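Local coordinates for putative uncharacterized protein (Pseudomonas phage 201phi2-1, PDB 3R4V), which is of unknown function but has a tubulin-like fold and binds guanosine-5'-diphosphate and a magnesium ion, at residues A[111-121]-A[146-155]; A[122-131]-A[281-292]. All blocks are in the same frame, centred on the assembly; numbering follows the deposited sequence. Where two conformers were deposited one is given.

Contact 1. Residues A[111-121]-A[146-155]. With GDP (guanosine-5'-diphosphate), chain B.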
loop_
_atom_site.group_PDB
_atom_site.type_symbol
_atom_site.label_atom_id
_atom_site.label_comp_id
_atom_site.label_asym_id
_atom_site.label_seq_id
_atom_site.Cartn_x
_atom_site.Cartn_y
_atom_site.Cartn_z
ATOM N N ALA A 111 -8.016 -7.543 12.383
ATOM C CA ALA A 111 -6.557 -7.441 12.386
ATOM C C ALA A 111 -5.968 -6.030 12.508
ATOM O O ALA A 111 -6.608 -5.012 12.186
ATOM C CB ALA A 111 -5.988 -8.125 11.151
ATOM N N SER A 112 -4.726 -5.995 12.987
ATOM C CA SER A 112 -3.897 -4.800 12.981
ATOM C C SER A 112 -2.962 -4.886 11.783
ATOM O O SER A 112 -2.239 -5.872 11.619
ATOM C CB SER A 112 -3.050 -4.738 14.257
ATOM O OG SER A 112 -3.856 -4.679 15.420
ATOM N N PHE A 113 -2.973 -3.868 10.938
ATOM C CA PHE A 113 -2.147 -3.920 9.743
ATOM C C PHE A 113 -1.920 -2.529 9.170
ATOM O O PHE A 113 -2.659 -1.592 9.467
ATOM C CB PHE A 113 -2.773 -4.863 8.687
ATOM C CG PHE A 113 -4.164 -4.455 8.270
ATOM C CD1 PHE A 113 -4.353 -3.568 7.214
ATOM C CD2 PHE A 113 -5.282 -4.948 8.938
ATOM C CE1 PHE A 113 -5.649 -3.188 6.823
ATOM C CE2 PHE A 113 -6.571 -4.574 8.566
ATOM C CZ PHE A 113 -6.755 -3.689 7.506
ATOM N N VAL A 114 -0.863 -2.397 8.380
ATOM C CA VAL A 114 -0.649 -1.203 7.566
ATOM C C VAL A 114 -0.345 -1.612 6.136
ATOM O O VAL A 114 0.021 -2.758 5.886
ATOM C CB VAL A 114 0.492 -0.297 8.090
ATOM C CG1 VAL A 114 0.178 0.182 9.515
ATOM C CG2 VAL A 114 1.851 -1.015 8.035
ATOM N N SER A 115 -0.514 -0.683 5.195
ATOM C CA SER A 115 -0.238 -0.991 3.788
ATOM C C SER A 115 0.807 -0.050 3.232
ATOM O O SER A 115 0.942 1.076 3.689
ATOM C CB SER A 115 -1.516 -0.830 2.961
ATOM O OG SER A 115 -2.533 -1.691 3.452
ATOM N N PHE A 116 1.538 -0.519 2.227
ATOM C CA PHE A 116 2.457 0.319 1.488
ATOM C C PHE A 116 1.960 0.352 0.042
ATOM O O PHE A 116 1.939 -0.688 -0.630
ATOM C CB PHE A 116 3.876 -0.262 1.560
ATOM C CG PHE A 116 4.533 -0.041 2.898
ATOM C CD1 PHE A 116 5.338 1.063 3.111
ATOM C CD2 PHE A 116 4.285 -0.904 3.948
ATOM C CE1 PHE A 116 5.905 1.289 4.354
ATOM C CE2 PHE A 116 4.854 -0.680 5.202
ATOM C CZ PHE A 116 5.661 0.402 5.395
ATOM N N VAL A 117 1.528 1.522 -0.425
ATOM C CA VAL A 117 0.868 1.589 -1.731
ATOM C C VAL A 117 1.582 2.596 -2.617
ATOM O O VAL A 117 2.083 3.618 -2.134
ATOM C CB VAL A 117 -0.634 1.932 -1.610
ATOM C CG1 VAL A 117 -1.382 0.810 -0.865
ATOM C CG2 VAL A 117 -0.838 3.289 -0.945
ATOM N N VAL A 118 1.658 2.291 -3.911
ATOM C CA VAL A 118 2.407 3.136 -4.839
ATOM C C VAL A 118 1.452 3.947 -5.717
ATOM O O VAL A 118 0.513 3.400 -6.305
ATOM C CB VAL A 118 3.332 2.280 -5.732
ATOM C CG1 VAL A 118 3.899 3.096 -6.888
ATOM C CG2 VAL A 118 4.458 1.688 -4.913
ATOM N N GLY A 119 1.700 5.245 -5.816
ATOM C CA GLY A 119 0.959 6.105 -6.724
ATOM C C GLY A 119 1.609 6.092 -8.101
ATOM O O GLY A 119 2.637 6.745 -8.328
ATOM N N ALA A 120 1.007 5.354 -9.028
ATOM C CA ALA A 120 1.574 5.194 -10.368
ATOM C C ALA A 120 1.190 6.387 -11.232
ATOM O O ALA A 120 0.061 6.875 -11.160
ATOM C CB ALA A 120 1.066 3.902 -11.005
ATOM N N MET A 121 2.110 6.846 -12.076
ATOM C CA MET A 121 1.930 8.156 -12.687
ATOM C C MET A 121 2.116 8.176 -14.202
ATOM O O MET A 121 2.107 9.248 -14.800
ATOM C CB MET A 121 2.895 9.173 -12.056
ATOM C CG MET A 121 2.827 9.284 -10.542
ATOM S SD MET A 121 1.265 9.964 -9.982
ATOM C CE MET A 121 1.538 10.018 -8.211
ATOM N N LEU A 146 -12.937 1.065 10.337
ATOM C CA LEU A 146 -11.580 0.821 10.775
ATOM C C LEU A 146 -10.685 1.763 9.989
ATOM O O LEU A 146 -10.929 1.953 8.801
ATOM C CB LEU A 146 -11.208 -0.618 10.418
ATOM C CG LEU A 146 -9.784 -1.039 10.718
ATOM C CD1 LEU A 146 -9.653 -1.186 12.223
ATOM C CD2 LEU A 146 -9.400 -2.341 9.995
ATOM N N PRO A 147 -9.668 2.354 10.638
ATOM C CA PRO A 147 -8.730 3.159 9.838
ATOM C C PRO A 147 -7.985 2.254 8.876
ATOM O O PRO A 147 -7.577 1.148 9.240
ATOM C CB PRO A 147 -7.750 3.716 10.873
ATOM C CG PRO A 147 -8.512 3.616 12.199
ATOM C CD PRO A 147 -9.325 2.374 12.070
ATOM N N ILE A 148 -7.827 2.718 7.644
ATOM C CA ILE A 148 -7.014 1.987 6.688
ATOM C C ILE A 148 -5.757 2.800 6.483
ATOM O O ILE A 148 -5.776 3.862 5.856
ATOM C CB ILE A 148 -7.768 1.748 5.365
ATOM C CG1 ILE A 148 -9.010 0.865 5.609
ATOM C CG2 ILE A 148 -6.808 1.163 4.310
ATOM C CD1 ILE A 148 -8.728 -0.582 6.051
ATOM N N VAL A 149 -4.670 2.325 7.085
ATOM C CA VAL A 149 -3.481 3.136 7.301
ATOM C C VAL A 149 -2.468 2.758 6.251
ATOM O O VAL A 149 -2.064 1.610 6.173
ATOM C CB VAL A 149 -2.904 2.835 8.708
ATOM C CG1 VAL A 149 -1.607 3.560 8.946
ATOM C CG2 VAL A 149 -3.931 3.220 9.782
ATOM N N VAL A 150 -2.070 3.732 5.445
ATOM C CA VAL A 150 -1.183 3.450 4.328
ATOM C C VAL A 150 -0.001 4.400 4.277
ATOM O O VAL A 150 -0.112 5.585 4.563
ATOM C CB VAL A 150 -1.933 3.507 2.977
ATOM C CG1 VAL A 150 -3.259 2.723 3.060
ATOM C CG2 VAL A 150 -2.179 4.932 2.547
ATOM N N ASN A 151 1.148 3.854 3.908
ATOM C CA ASN A 151 2.299 4.658 3.568
ATOM C C ASN A 151 2.222 4.817 2.061
ATOM O O ASN A 151 2.313 3.827 1.318
ATOM C CB ASN A 151 3.574 3.924 3.963
ATOM C CG ASN A 151 4.822 4.742 3.694
ATOM O OD1 ASN A 151 5.519 4.530 2.699
ATOM N ND2 ASN A 151 5.110 5.686 4.578
ATOM N N TYR A 152 2.012 6.051 1.626
ATOM C CA TYR A 152 1.778 6.351 0.220
ATOM C C TYR A 152 3.081 6.794 -0.431
ATOM O O TYR A 152 3.757 7.681 0.078
ATOM C CB TYR A 152 0.736 7.463 0.081
ATOM C CG TYR A 152 0.593 7.963 -1.345
ATOM C CD1 TYR A 152 -0.119 7.225 -2.292
ATOM C CD2 TYR A 152 1.192 9.156 -1.747
ATOM C CE1 TYR A 152 -0.249 7.685 -3.604
ATOM C CE2 TYR A 152 1.065 9.623 -3.055
ATOM C CZ TYR A 152 0.353 8.872 -3.979
ATOM O OH TYR A 152 0.228 9.329 -5.273
ATOM N N VAL A 153 3.451 6.154 -1.538
ATOM C CA VAL A 153 4.707 6.462 -2.202
ATOM C C VAL A 153 4.416 6.740 -3.673
ATOM O O VAL A 153 4.070 5.818 -4.430
ATOM C CB VAL A 153 5.692 5.284 -2.095
ATOM C CG1 VAL A 153 6.984 5.609 -2.812
ATOM C CG2 VAL A 153 5.970 4.957 -0.629
ATOM N N PRO A 154 4.513 8.012 -4.076
ATOM C CA PRO A 154 4.253 8.375 -5.467
ATOM C C PRO A 154 5.470 8.081 -6.325
ATOM O O PRO A 154 6.584 8.350 -5.882
ATOM C CB PRO A 154 4.057 9.890 -5.398
ATOM C CG PRO A 154 4.877 10.320 -4.217
ATOM C CD PRO A 154 4.784 9.188 -3.229
ATOM N N ASN A 155 5.258 7.544 -7.522
ATOM C CA ASN A 155 6.326 7.398 -8.496
ATOM C C ASN A 155 6.649 8.760 -9.098
ATOM O O ASN A 155 6.111 9.142 -10.138
ATOM C CB ASN A 155 5.926 6.425 -9.608
ATOM C CG ASN A 155 5.907 4.979 -9.153
ATOM O OD1 ASN A 155 6.475 4.631 -8.126
ATOM N ND2 ASN A 155 5.262 4.119 -9.944
HETATM P PB GDP B . -0.576 -4.936 -11.638
HETATM O O1B GDP B . 0.242 -6.197 -11.803
HETATM O O2B GDP B . -0.966 -4.814 -10.190
HETATM O O3B GDP B . -1.797 -4.978 -12.550
HETATM O O3A GDP B . 0.284 -3.671 -12.103
HETATM P PA GDP B . 1.804 -3.342 -11.689
HETATM O O1A GDP B . 2.805 -4.319 -12.283
HETATM O O2A GDP B . 1.940 -3.239 -10.196
HETATM O "O5'" GDP B . 1.968 -1.939 -12.392
HETATM C "C5'" GDP B . 1.074 -0.846 -12.120
HETATM C "C4'" GDP B . 1.780 0.485 -12.348
HETATM O "O4'" GDP B . 2.749 0.696 -11.313
HETATM C "C3'" GDP B . 2.569 0.535 -13.647
HETATM O "O3'" GDP B . 1.771 1.075 -14.696
HETATM C "C2'" GDP B . 3.718 1.462 -13.314
HETATM O "O2'" GDP B . 3.308 2.824 -13.432
HETATM C "C1'" GDP B . 3.972 1.234 -11.842
HETATM N N9 GDP B . 4.980 0.185 -11.582
HETATM C C8 GDP B . 5.151 -0.985 -12.245
HETATM N N7 GDP B . 6.148 -1.716 -11.684
HETATM C C5 GDP B . 6.614 -1.024 -10.621
HETATM C C6 GDP B . 7.647 -1.218 -9.579
HETATM O O6 GDP B . 8.349 -2.249 -9.562
HETATM N N1 GDP B . 7.804 -0.248 -8.659
HETATM C C2 GDP B . 7.053 0.877 -8.660
HETATM N N2 GDP B . 7.244 1.822 -7.703
HETATM N N3 GDP B . 6.089 1.113 -9.580
HETATM C C4 GDP B . 5.832 0.216 -10.558
HETATM O O HOH W 1 -4.861 -0.231 8.474
HETATM O O HOH W 2 -3.676 -0.581 5.655
HETATM O O HOH W 3 4.600 5.230 -12.535
#

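Contact 2. Residues A[122-131]-A[281-292]. With GDP (guanosine-5'-diphosphate), chain B.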
loop_
_atom_site.group_PDB
_atom_site.type_symbol
_atom_site.label_atom_id
_atom_site.label_comp_id
_atom_site.label_asym_id
_atom_site.label_seq_id
_atom_site.Cartn_x
_atom_site.Cartn_y
_atom_site.Cartn_z
ATOM N N GLU A 122 2.276 7.009 -14.820
ATOM C CA GLU A 122 2.621 6.943 -16.245
ATOM C C GLU A 122 1.571 7.530 -17.193
ATOM O O GLU A 122 1.908 8.179 -18.189
ATOM C CB GLU A 122 2.882 5.492 -16.669
ATOM C CG GLU A 122 4.074 4.812 -16.031
ATOM C CD GLU A 122 4.301 3.418 -16.606
ATOM O OE1 GLU A 122 3.488 2.991 -17.457
ATOM O OE2 GLU A 122 5.284 2.749 -16.213
ATOM N N SER A 123 0.301 7.275 -16.901
ATOM C CA SER A 123 -0.753 7.440 -17.895
ATOM C C SER A 123 -2.054 7.843 -17.218
ATOM O O SER A 123 -2.164 7.756 -16.004
ATOM C CB SER A 123 -0.983 6.108 -18.600
ATOM O OG SER A 123 -1.344 5.125 -17.641
ATOM N N THR A 124 -3.051 8.258 -17.995
ATOM C CA THR A 124 -4.350 8.550 -17.382
ATOM C C THR A 124 -4.993 7.271 -16.824
ATOM O O THR A 124 -5.793 7.327 -15.884
ATOM C CB THR A 124 -5.316 9.268 -18.351
ATOM O OG1 THR A 124 -5.394 8.546 -19.586
ATOM C CG2 THR A 124 -4.836 10.686 -18.644
ATOM N N ASP A 125 -4.651 6.116 -17.398
ATOM C CA ASP A 125 -5.129 4.841 -16.841
ATOM C C ASP A 125 -4.584 4.620 -15.423
ATOM O O ASP A 125 -5.337 4.279 -14.509
ATOM C CB ASP A 125 -4.741 3.653 -17.730
ATOM C CG ASP A 125 -5.612 3.534 -18.972
ATOM O OD1 ASP A 125 -5.229 2.766 -19.877
ATOM O OD2 ASP A 125 -6.667 4.204 -19.050
ATOM N N ASN A 126 -3.276 4.794 -15.251
ATOM C CA ASN A 126 -2.660 4.698 -13.930
ATOM C C ASN A 126 -3.344 5.662 -12.959
ATOM O O ASN A 126 -3.685 5.303 -11.832
ATOM C CB ASN A 126 -1.181 5.100 -13.993
ATOM C CG ASN A 126 -0.247 3.953 -14.391
ATOM O OD1 ASN A 126 0.951 4.168 -14.566
ATOM N ND2 ASN A 126 -0.784 2.750 -14.528
ATOM N N LEU A 127 -3.521 6.904 -13.402
ATOM C CA LEU A 127 -4.022 7.950 -12.508
ATOM C C LEU A 127 -5.462 7.677 -12.131
ATOM O O LEU A 127 -5.840 7.860 -10.988
ATOM C CB LEU A 127 -3.884 9.334 -13.145
ATOM C CG LEU A 127 -2.434 9.791 -13.324
ATOM C CD1 LEU A 127 -2.345 11.005 -14.233
ATOM C CD2 LEU A 127 -1.807 10.087 -11.974
ATOM N N GLY A 128 -6.266 7.243 -13.099
ATOM C CA GLY A 128 -7.634 6.842 -12.816
ATOM C C GLY A 128 -7.683 5.680 -11.844
ATOM O O GLY A 128 -8.492 5.659 -10.928
ATOM N N ASN A 129 -6.804 4.709 -12.038
ATOM C CA ASN A 129 -6.752 3.583 -11.123
ATOM C C ASN A 129 -6.342 4.013 -9.718
ATOM O O ASN A 129 -6.897 3.523 -8.739
ATOM C CB ASN A 129 -5.843 2.471 -11.656
ATOM C CG ASN A 129 -6.497 1.682 -12.779
ATOM O OD1 ASN A 129 -7.717 1.719 -12.944
ATOM N ND2 ASN A 129 -5.690 0.955 -13.545
ATOM N N ASP A 130 -5.386 4.938 -9.633
ATOM C CA ASP A 130 -4.916 5.436 -8.341
ATOM C C ASP A 130 -6.097 6.009 -7.574
ATOM O O ASP A 130 -6.300 5.693 -6.403
ATOM C CB ASP A 130 -3.914 6.569 -8.492
ATOM C CG ASP A 130 -2.574 6.128 -9.043
ATOM O OD1 ASP A 130 -2.187 4.950 -8.904
ATOM O OD2 ASP A 130 -1.902 7.013 -9.609
ATOM N N ILE A 131 -6.878 6.847 -8.257
ATOM C CA ILE A 131 -8.055 7.475 -7.656
ATOM C C ILE A 131 -9.074 6.445 -7.183
ATOM O O ILE A 131 -9.528 6.485 -6.039
ATOM C CB ILE A 131 -8.750 8.413 -8.636
ATOM C CG1 ILE A 131 -7.845 9.604 -8.954
ATOM C CG2 ILE A 131 -10.083 8.879 -8.060
ATOM C CD1 ILE A 131 -8.250 10.339 -10.213
ATOM N N ILE A 281 -3.075 13.810 -7.660
ATOM C CA ILE A 281 -3.433 12.792 -8.652
ATOM C C ILE A 281 -4.492 13.307 -9.622
ATOM O O ILE A 281 -4.352 13.165 -10.837
ATOM C CB ILE A 281 -3.947 11.501 -7.977
ATOM C CG1 ILE A 281 -2.844 10.869 -7.130
ATOM C CG2 ILE A 281 -4.451 10.502 -9.023
ATOM C CD1 ILE A 281 -3.344 9.754 -6.233
ATOM N N THR A 282 -5.550 13.911 -9.087
ATOM C CA THR A 282 -6.629 14.348 -9.973
ATOM C C THR A 282 -6.214 15.512 -10.863
ATOM O O THR A 282 -6.637 15.582 -12.019
ATOM C CB THR A 282 -7.963 14.671 -9.235
ATOM O OG1 THR A 282 -7.745 15.645 -8.210
ATOM C CG2 THR A 282 -8.555 13.410 -8.629
ATOM N N ASP A 283 -5.383 16.411 -10.346
ATOM C CA ASP A 283 -4.901 17.524 -11.155
ATOM C C ASP A 283 -4.007 16.993 -12.267
ATOM O O ASP A 283 -4.075 17.455 -13.410
ATOM C CB ASP A 283 -4.103 18.510 -10.315
ATOM C CG ASP A 283 -4.980 19.439 -9.487
ATOM O OD1 ASP A 283 -6.217 19.473 -9.679
ATOM O OD2 ASP A 283 -4.407 20.157 -8.647
ATOM N N SER A 284 -3.154 16.026 -11.939
ATOM C CA SER A 284 -2.281 15.458 -12.968
ATOM C C SER A 284 -3.116 14.807 -14.060
ATOM O O SER A 284 -2.848 14.986 -15.249
ATOM C CB SER A 284 -1.285 14.451 -12.384
ATOM O OG SER A 284 -0.390 15.089 -11.492
ATOM N N LYS A 285 -4.146 14.069 -13.656
ATOM C CA LYS A 285 -5.000 13.397 -14.625
ATOM C C LYS A 285 -5.758 14.419 -15.474
ATOM O O LYS A 285 -5.892 14.257 -16.686
ATOM C CB LYS A 285 -5.972 12.448 -13.921
ATOM C CG LYS A 285 -6.773 11.588 -14.883
ATOM C CD LYS A 285 -7.789 10.741 -14.152
ATOM C CE LYS A 285 -8.596 9.913 -15.129
ATOM N NZ LYS A 285 -10.019 9.849 -14.707
ATOM N N LEU A 286 -6.242 15.487 -14.848
ATOM C CA LEU A 286 -6.915 16.557 -15.603
ATOM C C LEU A 286 -5.998 17.175 -16.677
ATOM O O LEU A 286 -6.414 17.421 -17.818
ATOM C CB LEU A 286 -7.396 17.653 -14.658
ATOM C CG LEU A 286 -8.155 18.801 -15.319
ATOM C CD1 LEU A 286 -9.477 18.291 -15.877
ATOM C CD2 LEU A 286 -8.387 19.935 -14.324
ATOM N N GLU A 287 -4.749 17.429 -16.302
ATOM C CA GLU A 287 -3.784 17.989 -17.235
ATOM C C GLU A 287 -3.517 17.031 -18.396
ATOM O O GLU A 287 -3.495 17.450 -19.545
ATOM C CB GLU A 287 -2.485 18.365 -16.516
ATOM C CG GLU A 287 -1.357 18.835 -17.462
ATOM C CD GLU A 287 -1.766 19.987 -18.388
ATOM O OE1 GLU A 287 -2.745 20.715 -18.090
ATOM O OE2 GLU A 287 -1.098 20.163 -19.429
ATOM N N MET A 288 -3.339 15.750 -18.099
ATOM C CA MET A 288 -3.121 14.759 -19.153
ATOM C C MET A 288 -4.347 14.639 -20.060
ATOM O O MET A 288 -4.230 14.544 -21.290
ATOM C CB MET A 288 -2.806 13.384 -18.566
ATOM C CG MET A 288 -1.438 13.231 -17.953
ATOM S SD MET A 288 -1.050 11.466 -17.834
ATOM C CE MET A 288 -1.002 11.039 -19.571
ATOM N N THR A 289 -5.529 14.629 -19.448
ATOM C CA THR A 289 -6.759 14.507 -20.221
ATOM C C THR A 289 -7.013 15.757 -21.066
ATOM O O THR A 289 -7.510 15.669 -22.186
ATOM C CB THR A 289 -7.970 14.212 -19.311
ATOM O OG1 THR A 289 -7.808 12.915 -18.722
ATOM C CG2 THR A 289 -9.247 14.228 -20.125
ATOM N N ARG A 290 -6.663 16.923 -20.535
ATOM C CA ARG A 290 -6.766 18.140 -21.319
ATOM C C ARG A 290 -5.958 17.965 -22.606
ATOM O O ARG A 290 -6.443 18.239 -23.712
ATOM C CB ARG A 290 -6.260 19.349 -20.532
ATOM C CG ARG A 290 -6.419 20.669 -21.277
ATOM C CD ARG A 290 -5.755 21.816 -20.534
ATOM N NE ARG A 290 -4.305 21.662 -20.476
ATOM C CZ ARG A 290 -3.476 22.043 -21.444
ATOM N NH1 ARG A 290 -3.956 22.595 -22.552
ATOM N NH2 ARG A 290 -2.169 21.868 -21.308
ATOM N N GLN A 291 -4.728 17.487 -22.467
ATOM C CA GLN A 291 -3.876 17.299 -23.637
ATOM C C GLN A 291 -4.466 16.301 -24.631
ATOM O O GLN A 291 -4.452 16.532 -25.834
ATOM C CB GLN A 291 -2.476 16.874 -23.208
ATOM C CG GLN A 291 -1.724 17.967 -22.461
ATOM C CD GLN A 291 -0.430 17.465 -21.846
ATOM O OE1 GLN A 291 0.080 16.408 -22.225
ATOM N NE2 GLN A 291 0.104 18.216 -20.887
ATOM N N GLN A 292 -5.001 15.199 -24.123
ATOM C CA GLN A 292 -5.629 14.193 -24.974
ATOM C C GLN A 292 -6.836 14.758 -25.732
ATOM O O GLN A 292 -7.007 14.499 -26.927
ATOM C CB GLN A 292 -6.041 12.975 -24.133
ATOM C CG GLN A 292 -4.867 12.214 -23.506
ATOM C CD GLN A 292 -5.317 11.075 -22.595
ATOM O OE1 GLN A 292 -6.507 10.923 -22.309
ATOM N NE2 GLN A 292 -4.364 10.279 -22.131
HETATM P PB GDP B . -0.576 -4.936 -11.638
HETATM O O1B GDP B . 0.242 -6.197 -11.803
HETATM O O2B GDP B . -0.966 -4.814 -10.190
HETATM O O3B GDP B . -1.797 -4.978 -12.550
HETATM O O3A GDP B . 0.284 -3.671 -12.103
HETATM P PA GDP B . 1.804 -3.342 -11.689
HETATM O O1A GDP B . 2.805 -4.319 -12.283
HETATM O O2A GDP B . 1.940 -3.239 -10.196
HETATM O "O5'" GDP B . 1.968 -1.939 -12.392
HETATM C "C5'" GDP B . 1.074 -0.846 -12.120
HETATM C "C4'" GDP B . 1.780 0.485 -12.348
HETATM O "O4'" GDP B . 2.749 0.696 -11.313
HETATM C "C3'" GDP B . 2.569 0.535 -13.647
HETATM O "O3'" GDP B . 1.771 1.075 -14.696
HETATM C "C2'" GDP B . 3.718 1.462 -13.314
HETATM O "O2'" GDP B . 3.308 2.824 -13.432
HETATM C "C1'" GDP B . 3.972 1.234 -11.842
HETATM N N9 GDP B . 4.980 0.185 -11.582
HETATM C C8 GDP B . 5.151 -0.985 -12.245
HETATM N N7 GDP B . 6.148 -1.716 -11.684
HETATM C C5 GDP B . 6.614 -1.024 -10.621
HETATM C C6 GDP B . 7.647 -1.218 -9.579
HETATM O O6 GDP B . 8.349 -2.249 -9.562
HETATM N N1 GDP B . 7.804 -0.248 -8.659
HETATM C C2 GDP B . 7.053 0.877 -8.660
HETATM N N2 GDP B . 7.244 1.822 -7.703
HETATM N N3 GDP B . 6.089 1.113 -9.580
HETATM C C4 GDP B . 5.832 0.216 -10.558
#

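Contact 1. Residues A[111-121]-A[146-155]
N151 holds CG opposite its own backbone N (chi1 -177°), and F116 turns its ring back beside its own N (chi1 -75°). F116 and N151 are paired across the strands and point to the same face. These torsions bring ring atoms CD1 and CE1 to N151 CB and OD1. N151 CB lies 3.5 Å from F116 CD1, and the amide and ring planes are 49° apart. The buried amide is satisfied at both ends: OD1 accepts from K171 and ND2 donates to the carbonyl of L211.

Strands 113-119 and 148-154 run parallel, the two strands of a beta-alpha-beta crossover in a tubulin-like fold. Six backbone hydrogen bonds join them, from S115 N to V149 O through to N155 N to G119 O. On the face with S115, V117 and V150, Y152 reaches along the sheet past G119. Its OH meets M121 CE at 3.3 Å, and M121 CE also packs against P154 CB.

N155 meets N2 and N3 of the guanine with both ends of its amide. N155 OD1 accepts from GDP N2 at 2.9 Å, and N155 ND2 donates to GDP N3 at 3.1 Å. N155 ND2 also donates to a water, 2.9 Å away, that accepts from M121 N and is bonded to the ribose O2'. Three hydrogen bonds thus fix the rotation of the amide. V118 CG1 packs beside it. At the far end another water links F113 O, P147 O and V149 N, where the strands have no direct backbone bond.

Around the pair, strand 84-89 bonds to the other edge of 113-119, and strand 208-214 lies next to 148-154 on its other side. Helix 161-178 packs on F116, V118 and N155, while helix 188-195 lies against V114 and V149.

Contact 2. Residues A[122-131]-A[281-292]
K285 O is gripped twice within its own helix, by T289 N and by T289 OG1, the latter at 3.1 Å and from above the carbonyl plane. The second bond ties down the hydroxyl of T289, which borders T124 CG2. Helices 124-131 and 281-292 pack here as a roughly antiparallel pair. Their segment axes lie 9.4 Å apart at 150°, with side chains set knobs-into-holes.

L127 is the central knob, among I281, S284, K285 and M288. Its CD1 comes over the opposite helix backbone, 3.6 Å from K285 CA. K285 is a knob in return, among T124, L127, G128 and I131. With CG anti to its N (chi1 -173°) and the chain extended as far as CE, its methylenes cross the partner helix at about a right angle, CD and CE lying over G128. I131 and I281 continue the apolar seam, but each was modelled in two conformers, so their exact fit is uncertain.

T124 fits among K285, M288, T289 and Q292. Its CG2 is tight against M288 CB at 3.4 Å. Its hydroxyl takes the one hydrogen bond across the pair, from Q292 NE2 to T124 OG1 at 3.2 Å. Q292 is exposed and also touches a crystal neighbour.

The first helix starts at S123, whose OG caps it by accepting from N126 N at 3.1 Å (171° at the hydrogen). This turn also serves the nucleotide pocket. E122 OE2 bonds to Y161. N126 OD1 accepts from E122 N on an in-plane lone pair. N126 OD1 also accepts from GDP O2' at 2.9 Å, and N126 ND2 donates to GDP O3' at 3.1 Å.

In the fold
Contact 1 is core: it lies near the centre of the chain and is held mainly by backbone bonds between neighbouring strands. Contact 2 is partly buried, about 20 Å away between centres, and relies on interlocked side chains between helices distant in sequence. Helix 124-144 ties them together, since it connects the two strands of contact 1 and supplies one side of contact 2. They also touch directly: M121 SD packs on L127 CD2, and the Y152 hydroxyl oxygen packs near I281. D130 OD1 probably bonds to A120 N. Both reach guanosine-5'-diphosphate: contact 1 bonds to the base and reaches the ribose through A120 and a water; contact 2 bonds to the ribose hydroxyls.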